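Local structure of hypothetical protein TT0907 (Thermus thermophilus, 1WDI) at residues F51-P54 / G55-L58. The protein probably transfers and isomerises the ribose of S-adenosylmethionine onto the 7-aminomethyl group of preQ1-modified tRNA, giving epoxyqueuosine. Residues are numbered along the deposited sequence; the frame is centred on the assembly and turned at random.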
loop_
_atom_site.group_PDB
_atom_site.type_symbol
_atom_site.label_atom_id
_atom_site.label_comp_id
_atom_site.label_asym_id
_atom_site.label_seq_id
_atom_site.Cartn_x
_atom_site.Cartn_y
_atom_site.Cartn_z
ATOM N N PHE A 51 14.837 -17.433 -4.644
ATOM C CA PHE A 51 14.346 -17.726 -3.308
ATOM C C PHE A 51 12.908 -18.188 -3.231
ATOM O O PHE A 51 12.414 -18.521 -2.160
ATOM C CB PHE A 51 14.575 -16.512 -2.412
ATOM C CG PHE A 51 16.019 -16.121 -2.323
ATOM C CD1 PHE A 51 16.579 -15.252 -3.254
ATOM C CD2 PHE A 51 16.844 -16.693 -1.359
ATOM C CE1 PHE A 51 17.942 -14.962 -3.235
ATOM C CE2 PHE A 51 18.211 -16.409 -1.329
ATOM C CZ PHE A 51 18.760 -15.543 -2.271
ATOM N N LEU A 52 12.232 -18.217 -4.370
ATOM C CA LEU A 52 10.859 -18.680 -4.381
ATOM C C LEU A 52 10.844 -20.046 -5.044
ATOM O O LEU A 52 11.888 -20.549 -5.473
ATOM C CB LEU A 52 9.976 -17.707 -5.157
ATOM C CG LEU A 52 9.923 -16.281 -4.610
ATOM C CD1 LEU A 52 8.856 -15.501 -5.368
ATOM C CD2 LEU A 52 9.610 -16.305 -3.120
ATOM N N ARG A 53 9.673 -20.662 -5.110
ATOM C CA ARG A 53 9.568 -21.952 -5.769
ATOM C C ARG A 53 8.182 -22.158 -6.353
ATOM O O ARG A 53 7.222 -21.511 -5.940
ATOM C CB ARG A 53 9.949 -23.087 -4.814
ATOM C CG ARG A 53 9.273 -23.068 -3.472
ATOM C CD ARG A 53 10.279 -23.438 -2.387
ATOM N NE ARG A 53 9.633 -23.584 -1.091
ATOM C CZ ARG A 53 10.271 -23.608 0.073
ATOM N NH1 ARG A 53 11.592 -23.493 0.115
ATOM N NH2 ARG A 53 9.583 -23.747 1.197
ATOM N N PRO A 54 8.067 -23.041 -7.355
ATOM C CA PRO A 54 6.749 -23.268 -7.950
ATOM C C PRO A 54 5.716 -23.588 -6.876
ATOM O O PRO A 54 5.952 -24.420 -6.003
ATOM C CB PRO A 54 6.995 -24.428 -8.924
ATOM C CG PRO A 54 8.195 -25.133 -8.344
ATOM C CD PRO A 54 9.066 -23.984 -7.890
ATOM N N GLY A 55 4.576 -22.912 -6.936
ATOM C CA GLY A 55 3.553 -23.150 -5.938
ATOM C C GLY A 55 3.471 -22.003 -4.952
ATOM O O GLY A 55 2.446 -21.828 -4.301
ATOM N N ASP A 56 4.548 -21.229 -4.818
ATOM C CA ASP A 56 4.517 -20.080 -3.921
ATOM C C ASP A 56 3.415 -19.163 -4.435
ATOM O O ASP A 56 3.191 -19.063 -5.642
ATOM C CB ASP A 56 5.836 -19.297 -3.946
ATOM C CG ASP A 56 6.906 -19.903 -3.057
ATOM O OD1 ASP A 56 6.577 -20.699 -2.154
ATOM O OD2 ASP A 56 8.087 -19.555 -3.253
ATOM N N VAL A 57 2.716 -18.507 -3.521
ATOM C CA VAL A 57 1.666 -17.582 -3.908
ATOM C C VAL A 57 2.128 -16.184 -3.522
ATOM O O VAL A 57 2.239 -15.854 -2.337
ATOM C CB VAL A 57 0.335 -17.882 -3.194
ATOM C CG1 VAL A 57 -0.721 -16.873 -3.632
ATOM C CG2 VAL A 57 -0.118 -19.294 -3.517
ATOM N N LEU A 58 2.407 -15.374 -4.536
ATOM C CA LEU A 58 2.866 -14.007 -4.338
ATOM C C LEU A 58 1.641 -13.091 -4.411
ATOM O O LEU A 58 0.963 -13.022 -5.438
ATOM C CB LEU A 58 3.876 -13.663 -5.434
ATOM C CG LEU A 58 4.977 -12.622 -5.218
ATOM C CD1 LEU A 58 5.717 -12.883 -3.917
ATOM C CD2 LEU A 58 5.944 -12.688 -6.397
#
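Arg53 and Asp56 face each other across a tight reversal of the chain and are joined by two hydrogen bonds. Asp56 N donates to Arg53 O (2.9 Å), a nearly straight bond that closes the turn. In return Arg53 N donates to Asp56 OD2 (2.7 Å), reaching it from above the carboxylate plane, 56° out of it. With Asp56 CG beside its own backbone N (chi1 -82°), the carboxylate folds back over the turn toward Arg53 N. Leu52 CB lies alongside Asp56 OD2, at 3.3 Å. OD2 also makes a salt bridge with Arg252 NH2, which in addition donates a hydrogen bond to Phe51 O. The Arg53 guanidinium probably adds no more than a loose charge attraction: its NE is 4.3 Å from Asp56 OD1, which lies well out of the guanidinium plane. An asparagine in place of Asp56 would probably weaken the grip on Arg53 N and leave Arg252 without its charged mate.

The apolar contact is between the two leucines: Leu52 CD1 meets Leu58 CD2 at 4.2 Å, the side chains crossing at about a right angle; both also rest on Leu197 of helix 191-199.

Gly55 has a positive phi (106°), where a CB would jam against Pro54 O. This is a type II beta turn, Pro-Gly at its centre, leading from helix 48-51 into strand 57-73 of the mixed sheet.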